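Local coordinates for protein Sec-alkylsulfatase (Pseudomonas sp., PDB 4AXH) that hydrolyses secondary alkyl sulfates enantioselectively with strict inversion of configuration, turning (R)-sulfate esters into (S)-alcohols at a site with two zinc ions, at residues K270-H275 and E281-L286; A463-M468 and R498-D503. All coordinates share one frame; numbering follows the deposited sequence.

Interaction 1: residues K270-H275 and E281-L286; sequences KPYERH and ELEFQL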
ATOM      1  N   LYS A 270      12.123  23.572   3.008  1.00 41.36           N
ATOM      2  CA  LYS A 270      12.775  23.243   4.297  1.00 43.17           C
ATOM      3  C   LYS A 270      11.735  22.684   5.310  1.00 49.39           C
ATOM      4  O   LYS A 270      10.576  23.114   5.268  1.00 50.49           O
ATOM      5  CB  LYS A 270      13.450  24.503   4.909  1.00 45.87           C
ATOM      6  CG  LYS A 270      14.537  25.153   4.042  1.00 55.84           C
ATOM      7  CD  LYS A 270      14.917  26.530   4.587  1.00 68.78           C
ATOM      8  CE  LYS A 270      15.861  27.292   3.687  1.00 83.13           C
ATOM      9  NZ  LYS A 270      17.242  27.361   4.252  1.00 89.78           N
ATOM     10  N   PRO A 271      12.125  21.806   6.275  1.00 44.52           N
ATOM     11  CA  PRO A 271      11.140  21.279   7.248  1.00 42.04           C
ATOM     12  C   PRO A 271      10.313  22.314   8.004  1.00 44.36           C
ATOM     13  O   PRO A 271       9.206  22.007   8.449  1.00 46.60           O
ATOM     14  CB  PRO A 271      11.999  20.456   8.195  1.00 43.37           C
ATOM     15  CG  PRO A 271      13.135  20.011   7.361  1.00 48.57           C
ATOM     16  CD  PRO A 271      13.454  21.196   6.495  1.00 45.33           C
ATOM     17  N   TYR A 272      10.871  23.520   8.165  1.00 38.23           N
ATOM     18  CA  TYR A 272      10.271  24.695   8.801  1.00 36.98           C
ATOM     19  C   TYR A 272      10.755  25.942   8.048  1.00 40.61           C
ATOM     20  O   TYR A 272      11.935  26.053   7.754  1.00 41.11           O
ATOM     21  CB  TYR A 272      10.623  24.793  10.300  1.00 36.80           C
ATOM     22  CG  TYR A 272      10.201  23.592  11.130  1.00 36.92           C
ATOM     23  CD1 TYR A 272       8.952  23.547  11.749  1.00 36.64           C
ATOM     24  CD2 TYR A 272      11.074  22.522  11.336  1.00 37.99           C
ATOM     25  CE1 TYR A 272       8.589  22.472  12.561  1.00 37.64           C
ATOM     26  CE2 TYR A 272      10.707  21.424  12.106  1.00 37.51           C
ATOM     27  CZ  TYR A 272       9.467  21.401  12.721  1.00 45.67           C
ATOM     28  OH  TYR A 272       9.151  20.300  13.487  1.00 45.43           O
ATOM     29  N   GLU A 273       9.838  26.839   7.682  1.00 36.51           N
ATOM     30  CA  GLU A 273      10.166  28.048   6.932  1.00 35.59           C
ATOM     31  C   GLU A 273       9.370  29.206   7.408  1.00 41.88           C
ATOM     32  O   GLU A 273       8.142  29.146   7.418  1.00 42.14           O
ATOM     33  CB  GLU A 273       9.944  27.867   5.414  1.00 36.08           C
ATOM     34  CG  GLU A 273      11.127  27.262   4.689  1.00 35.06           C
ATOM     35  CD  GLU A 273      11.066  27.305   3.175  1.00 43.58           C
ATOM     36  OE1 GLU A 273      10.657  28.354   2.631  1.00 36.80           O
ATOM     37  OE2 GLU A 273      11.501  26.320   2.533  1.00 34.13           O
ATOM     38  N   ARG A 274      10.066  30.273   7.796  1.00 41.52           N
ATOM     39  CA  ARG A 274       9.428  31.500   8.265  0.50 41.76           C
ATOM     40  C   ARG A 274       9.337  32.471   7.098  1.00 45.52           C
ATOM     41  O   ARG A 274      10.315  32.615   6.353  1.00 47.92           O
ATOM     42  CB  ARG A 274      10.232  32.123   9.415  0.50 41.98           C
ATOM     43  CG  ARG A 274      10.123  31.378  10.737  0.50 48.72           C
ATOM     44  CD  ARG A 274      10.480  32.289  11.891  0.50 53.42           C
ATOM     45  NE  ARG A 274       9.598  33.454  11.930  0.50 58.06           N
ATOM     46  CZ  ARG A 274       8.504  33.556  12.679  0.50 69.77           C
ATOM     47  NH1 ARG A 274       8.160  32.574  13.506  0.50 49.97           N
ATOM     48  NH2 ARG A 274       7.763  34.651  12.629  0.50 57.53           N
ATOM     49  N   HIS A 275       8.170  33.101   6.906  1.00 38.88           N
ATOM     50  CA  HIS A 275       7.926  34.085   5.835  1.00 37.25           C
ATOM     51  C   HIS A 275       7.006  35.181   6.308  1.00 43.85           C
ATOM     52  O   HIS A 275       6.049  34.932   7.050  1.00 44.71           O
ATOM     53  CB  HIS A 275       7.310  33.462   4.588  1.00 36.50           C
ATOM     54  CG  HIS A 275       8.233  32.570   3.855  1.00 38.81           C
ATOM     55  ND1 HIS A 275       9.049  33.054   2.873  1.00 40.41           N
ATOM     56  CD2 HIS A 275       8.415  31.233   3.971  1.00 40.71           C
ATOM     57  CE1 HIS A 275       9.727  32.008   2.428  1.00 40.61           C
ATOM     58  NE2 HIS A 275       9.368  30.886   3.056  1.00 40.73           N
ATOM     59  N   GLU A 281       3.191  37.345   9.794  1.00 46.19           N
ATOM     60  CA  GLU A 281       4.229  36.351  10.015  1.00 45.68           C
ATOM     61  C   GLU A 281       3.596  34.975   9.835  1.00 46.97           C
ATOM     62  O   GLU A 281       2.532  34.684  10.399  1.00 44.48           O
ATOM     63  CB  GLU A 281       4.814  36.479  11.431  1.00 47.78           C
ATOM     64  CG  GLU A 281       6.008  37.396  11.569  1.00 60.25           C
ATOM     65  CD  GLU A 281       6.357  37.669  13.019  1.00 91.24           C
ATOM     66  OE1 GLU A 281       6.909  36.761  13.683  1.00 83.00           O
ATOM     67  OE2 GLU A 281       6.039  38.780  13.504  1.00 96.12           O
ATOM     68  N   LEU A 282       4.266  34.132   9.036  1.00 43.19           N
ATOM     69  CA  LEU A 282       3.853  32.770   8.723  1.00 40.51           C
ATOM     70  C   LEU A 282       5.031  31.857   8.914  1.00 42.84           C
ATOM     71  O   LEU A 282       6.083  32.095   8.329  1.00 42.95           O
ATOM     72  CB  LEU A 282       3.375  32.639   7.255  1.00 39.78           C
ATOM     73  CG  LEU A 282       2.472  33.730   6.679  1.00 43.40           C
ATOM     74  CD1 LEU A 282       2.552  33.760   5.181  1.00 42.11           C
ATOM     75  CD2 LEU A 282       1.051  33.540   7.116  1.00 46.63           C
ATOM     76  N   GLU A 283       4.855  30.818   9.739  1.00 38.24           N
ATOM     77  CA  GLU A 283       5.810  29.736   9.938  1.00 36.28           C
ATOM     78  C   GLU A 283       5.072  28.512   9.390  1.00 38.32           C
ATOM     79  O   GLU A 283       3.939  28.214   9.802  1.00 38.52           O
ATOM     80  CB  GLU A 283       6.185  29.541  11.418  1.00 37.10           C
ATOM     81  CG  GLU A 283       7.314  28.533  11.630  1.00 48.89           C
ATOM     82  CD  GLU A 283       7.964  28.442  13.006  1.00 72.37           C
ATOM     83  OE1 GLU A 283       7.688  29.315  13.861  1.00 59.24           O
ATOM     84  OE2 GLU A 283       8.766  27.505  13.225  1.00 76.80           O
ATOM     85  N   PHE A 284       5.681  27.876   8.407  1.00 30.47           N
ATOM     86  CA  PHE A 284       5.195  26.679   7.746  1.00 27.69           C
ATOM     87  C   PHE A 284       5.985  25.476   8.234  1.00 31.16           C
ATOM     88  O   PHE A 284       7.212  25.548   8.351  1.00 28.24           O
ATOM     89  CB  PHE A 284       5.388  26.823   6.223  1.00 29.19           C
ATOM     90  CG  PHE A 284       4.772  28.060   5.568  1.00 31.13           C
ATOM     91  CD1 PHE A 284       3.397  28.148   5.358  1.00 33.58           C
ATOM     92  CD2 PHE A 284       5.574  29.095   5.102  1.00 35.25           C
ATOM     93  CE1 PHE A 284       2.832  29.260   4.744  1.00 35.86           C
ATOM     94  CE2 PHE A 284       5.011  30.210   4.468  1.00 39.42           C
ATOM     95  CZ  PHE A 284       3.638  30.294   4.311  1.00 38.07           C
ATOM     96  N   GLN A 285       5.291  24.364   8.513  1.00 31.38           N
ATOM     97  CA  GLN A 285       5.897  23.095   8.932  1.00 31.91           C
ATOM     98  C   GLN A 285       5.541  22.020   7.909  1.00 37.77           C
ATOM     99  O   GLN A 285       4.376  21.646   7.827  1.00 39.96           O
ATOM    100  CB  GLN A 285       5.402  22.672  10.325  1.00 33.28           C
ATOM    101  CG  GLN A 285       5.838  21.242  10.724  1.00 43.30           C
ATOM    102  CD  GLN A 285       5.027  20.585  11.822  1.00 65.39           C
ATOM    103  OE1 GLN A 285       3.941  21.054  12.218  1.00 53.06           O
ATOM    104  NE2 GLN A 285       5.544  19.448  12.302  1.00 64.15           N
ATOM    105  N   LEU A 286       6.527  21.519   7.148  1.00 32.04           N
ATOM    106  CA  LEU A 286       6.264  20.486   6.161  1.00 31.55           C
ATOM    107  C   LEU A 286       5.800  19.182   6.816  1.00 35.30           C
ATOM    108  O   LEU A 286       6.514  18.637   7.651  1.00 36.73           O
ATOM    109  CB  LEU A 286       7.527  20.209   5.318  1.00 31.99           C
ATOM    110  CG  LEU A 286       7.887  21.163   4.163  1.00 37.14           C
ATOM    111  CD1 LEU A 286       9.176  20.697   3.483  1.00 38.27           C
ATOM    112  CD2 LEU A 286       6.822  21.185   3.110  1.00 38.13           C
TER
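K270 meets L286 through its backbone: L286 CD1 lies 3.3 Å from K270 O. K270 N gives a hydrogen bond to E273 OE2 at 2.9 Å, and E269 N also binds that oxygen. At P271 the ladder begins, with L286 N bonded to P271 O at 3.0 Å. The Y272 ring runs alongside Q285, CE1 3.5 Å from Q285 CG. Ring and amide planes are only 10° apart. Q285 OE1 is held by N297. E273 and F284 form an antiparallel hydrogen-bonded pair, E273 N to F284 O 3.0 Å and F284 N to E273 O 2.9 Å. R274 faces two acids. In one of its two deposited conformers, a bend at chi3 (59°) turns the guanidinium edge to both: NH2 forms a salt bridge with E281 OE1 and NH1 a weaker one with E283 OE1. The second conformer makes their detail doubtful. H275 pairs with L282 through both backbone bonds. Its NE2 reaches E273 OE1 at 2.9 Å, in the ring plane, which fixes the imidazole's rotation. H275 CD2 meets the edge of the F284 ring at CE2, 3.6 Å away. The two strands form a beta hairpin, with 272-277 outermost in its sheet and 296-300 beyond 280-286. Helix 330-344 covers the Y272 and Q285 face. E273, H275 and F284 face strand 266-268 of the other sheet, as in the layered metallo-beta-lactamase fold.

Interaction 2: residues A463-M468 and R498-D503; sequences AVLKQM and RALQAD
L500 meets L465 and M468; three residues on, D503 OD1 is gripped by two cations, R529 NH2 of helix 515-529 and K35 NZ near the N terminus. L500 alone carries the contact on its side. Its CD2 lies 3.6 Å from L465 CD2, methyl to methyl, and the two side chains cross at about a right angle. M468 comes in at the base of the same leucine, with SD 4.0 Å from L500 CB. The M468 chain is extended at chi2 (-169°), which carries the sulfur across the gap, and bends at chi3 (-75°), so that CE folds back toward its own helix, away from L500. The backbones stay apart: M468 CA and L500 CA are 7.6 Å from each other. Helix 477-490, which comes between these two in sequence, touches V464, L465 and Q467 as well as Q501. Q467 NE2 bonds to A457 O of the second subunit, and Q501 packs on A440 of that subunit. Such successive packed helices are consistent with the TPR-like dimerisation region. The contact itself is small, about 140 Å², and wholly buried. No hydrogen bond crosses it, so what the two helices gain here comes from van der Waals contact and the burial of apolar surface, which sets no strict direction.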
ATOM      1  N   ALA A 463     -33.990 -20.760  -1.337  1.00 79.56           N
ATOM      2  CA  ALA A 463     -33.439 -21.128  -0.026  1.00 77.62           C
ATOM      3  C   ALA A 463     -32.614 -19.989   0.559  1.00 78.55           C
ATOM      4  O   ALA A 463     -32.805 -19.637   1.725  1.00 78.49           O
ATOM      5  CB  ALA A 463     -32.602 -22.390  -0.132  1.00 78.09           C
ATOM      6  N   VAL A 464     -31.754 -19.362  -0.275  1.00 70.95           N
ATOM      7  CA  VAL A 464     -30.937 -18.226   0.138  1.00 68.46           C
ATOM      8  C   VAL A 464     -31.834 -17.025   0.505  1.00 71.02           C
ATOM      9  O   VAL A 464     -31.545 -16.345   1.483  1.00 70.25           O
ATOM     10  CB  VAL A 464     -29.752 -17.896  -0.823  1.00 71.10           C
ATOM     11  CG1 VAL A 464     -28.923 -19.134  -1.132  1.00 70.37           C
ATOM     12  CG2 VAL A 464     -30.218 -17.252  -2.114  1.00 71.04           C
ATOM     13  N   LEU A 465     -32.967 -16.844  -0.220  1.00 67.67           N
ATOM     14  CA  LEU A 465     -33.966 -15.788   0.002  1.00 68.00           C
ATOM     15  C   LEU A 465     -34.716 -15.951   1.345  1.00 72.15           C
ATOM     16  O   LEU A 465     -35.034 -14.951   1.992  1.00 71.71           O
ATOM     17  CB  LEU A 465     -34.976 -15.729  -1.167  1.00 68.32           C
ATOM     18  CG  LEU A 465     -34.664 -14.770  -2.335  1.00 73.29           C
ATOM     19  CD1 LEU A 465     -35.251 -15.276  -3.626  1.00 73.01           C
ATOM     20  CD2 LEU A 465     -35.218 -13.381  -2.085  1.00 77.45           C
ATOM     21  N   LYS A 466     -35.007 -17.203   1.749  1.00 69.21           N
ATOM     22  CA  LYS A 466     -35.690 -17.531   3.010  1.00 69.22           C
ATOM     23  C   LYS A 466     -34.740 -17.238   4.174  1.00 70.84           C
ATOM     24  O   LYS A 466     -35.163 -16.679   5.185  1.00 69.01           O
ATOM     25  CB  LYS A 466     -36.100 -19.024   3.020  1.00 72.87           C
ATOM     26  CG  LYS A 466     -37.366 -19.340   3.826  1.00 88.67           C
ATOM     27  CD  LYS A 466     -37.093 -19.678   5.291  1.00 95.57           C
ATOM     28  CE  LYS A 466     -38.370 -19.704   6.091  1.00105.29           C
ATOM     29  NZ  LYS A 466     -38.110 -19.597   7.551  1.00113.21           N
ATOM     30  N   GLN A 467     -33.455 -17.618   4.003  1.00 66.65           N
ATOM     31  CA  GLN A 467     -32.357 -17.395   4.941  1.00 66.19           C
ATOM     32  C   GLN A 467     -32.069 -15.905   5.102  1.00 68.84           C
ATOM     33  O   GLN A 467     -31.796 -15.451   6.212  1.00 68.36           O
ATOM     34  CB  GLN A 467     -31.095 -18.091   4.449  1.00 67.47           C
ATOM     35  CG  GLN A 467     -31.129 -19.590   4.616  1.00 81.66           C
ATOM     36  CD  GLN A 467     -29.741 -20.135   4.540  1.00105.24           C
ATOM     37  OE1 GLN A 467     -28.834 -19.663   5.235  1.00101.06           O
ATOM     38  NE2 GLN A 467     -29.547 -21.133   3.692  1.00100.74           N
ATOM     39  N   MET A 468     -32.117 -15.163   3.994  1.00 64.73           N
ATOM     40  CA  MET A 468     -31.923 -13.724   3.937  1.00 65.29           C
ATOM     41  C   MET A 468     -33.038 -13.053   4.753  1.00 69.53           C
ATOM     42  O   MET A 468     -32.753 -12.145   5.544  1.00 69.75           O
ATOM     43  CB  MET A 468     -32.028 -13.259   2.480  1.00 68.22           C
ATOM     44  CG  MET A 468     -30.880 -12.416   1.992  1.00 72.48           C
ATOM     45  SD  MET A 468     -31.219 -11.649   0.369  1.00 77.24           S
ATOM     46  CE  MET A 468     -31.016 -13.081  -0.715  1.00 74.17           C
ATOM     47  N   ARG A 498     -32.632  -8.298  -4.673  1.00 61.47           N
ATOM     48  CA  ARG A 498     -32.171  -6.922  -4.789  1.00 60.10           C
ATOM     49  C   ARG A 498     -32.832  -6.039  -3.734  1.00 62.08           C
ATOM     50  O   ARG A 498     -32.131  -5.317  -3.023  1.00 62.00           O
ATOM     51  CB  ARG A 498     -32.497  -6.368  -6.177  1.00 59.73           C
ATOM     52  CG  ARG A 498     -31.697  -6.976  -7.315  1.00 67.12           C
ATOM     53  CD  ARG A 498     -32.232  -6.465  -8.641  1.00 73.80           C
ATOM     54  NE  ARG A 498     -31.798  -5.092  -8.919  1.00 67.94           N
ATOM     55  CZ  ARG A 498     -30.724  -4.776  -9.633  1.00 71.95           C
ATOM     56  NH1 ARG A 498     -29.966  -5.732 -10.162  1.00 56.15           N
ATOM     57  NH2 ARG A 498     -30.401  -3.502  -9.831  1.00 52.12           N
ATOM     58  N   ALA A 499     -34.181  -6.105  -3.635  1.00 56.23           N
ATOM     59  CA  ALA A 499     -34.991  -5.305  -2.711  1.00 54.99           C
ATOM     60  C   ALA A 499     -34.642  -5.612  -1.266  1.00 58.64           C
ATOM     61  O   ALA A 499     -34.583  -4.693  -0.450  1.00 58.15           O
ATOM     62  CB  ALA A 499     -36.474  -5.549  -2.954  1.00 55.29           C
ATOM     63  N   LEU A 500     -34.382  -6.902  -0.966  1.00 54.35           N
ATOM     64  CA  LEU A 500     -34.029  -7.388   0.356  1.00 53.42           C
ATOM     65  C   LEU A 500     -32.657  -6.919   0.726  1.00 59.00           C
ATOM     66  O   LEU A 500     -32.525  -6.293   1.777  1.00 59.44           O
ATOM     67  CB  LEU A 500     -34.144  -8.919   0.430  1.00 52.87           C
ATOM     68  CG  LEU A 500     -35.427  -9.536   1.083  1.00 56.68           C
ATOM     69  CD1 LEU A 500     -36.600  -8.560   1.174  1.00 56.41           C
ATOM     70  CD2 LEU A 500     -35.843 -10.803   0.373  1.00 59.44           C
ATOM     71  N   GLN A 501     -31.643  -7.133  -0.157  1.00 55.08           N
ATOM     72  CA  GLN A 501     -30.281  -6.661   0.113  1.00 54.10           C
ATOM     73  C   GLN A 501     -30.234  -5.141   0.285  1.00 58.56           C
ATOM     74  O   GLN A 501     -29.489  -4.657   1.136  1.00 60.42           O
ATOM     75  CB  GLN A 501     -29.276  -7.134  -0.926  1.00 54.67           C
ATOM     76  CG  GLN A 501     -27.881  -7.313  -0.317  1.00 55.74           C
ATOM     77  CD  GLN A 501     -26.725  -7.051  -1.271  1.00 74.86           C
ATOM     78  OE1 GLN A 501     -26.996  -6.825  -2.556  1.00 68.35           O
ATOM     79  NE2 GLN A 501     -25.558  -7.042  -0.866  1.00 64.39           N
ATOM     80  N   ALA A 502     -31.073  -4.400  -0.461  1.00 52.88           N
ATOM     81  CA  ALA A 502     -31.161  -2.943  -0.355  1.00 51.41           C
ATOM     82  C   ALA A 502     -31.755  -2.555   0.986  1.00 54.47           C
ATOM     83  O   ALA A 502     -31.264  -1.608   1.605  1.00 55.46           O
ATOM     84  CB  ALA A 502     -31.989  -2.375  -1.487  1.00 51.57           C
ATOM     85  N   ASP A 503     -32.757  -3.322   1.466  1.00 48.36           N
ATOM     86  CA  ASP A 503     -33.443  -3.102   2.749  1.00 47.74           C
ATOM     87  C   ASP A 503     -32.501  -3.291   3.938  1.00 48.26           C
ATOM     88  O   ASP A 503     -32.519  -2.480   4.866  1.00 46.73           O
ATOM     89  CB  ASP A 503     -34.685  -4.023   2.886  1.00 50.37           C
ATOM     90  CG  ASP A 503     -35.968  -3.561   2.173  1.00 66.94           C
ATOM     91  OD1 ASP A 503     -35.881  -2.680   1.280  1.00 76.48           O
ATOM     92  OD2 ASP A 503     -37.062  -4.074   2.521  1.00 67.50           O
TER

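Overall arrangement
From the N terminus, interaction 1 comes first. It closes the tight turn of a beta hairpin within the metallo-beta-lactamase region, and its L286 side chain is about 9 Å from that of H179, a zinc ligand. The chain then supplies the later zinc ligands E291, D310 and H355 and enters the helical dimerisation region. There interaction 2 closes a longer loop of 29 residues, mostly helical, with helix 477-490 at its middle. The two contacts are in series; neither nests within nor crosses the other. Interactions 1 and 2 lie on opposite sides of the chain's centre; their centres are 57 Å apart and their nearest atoms about 42 Å apart. One joins neighbouring strands, the other two helices.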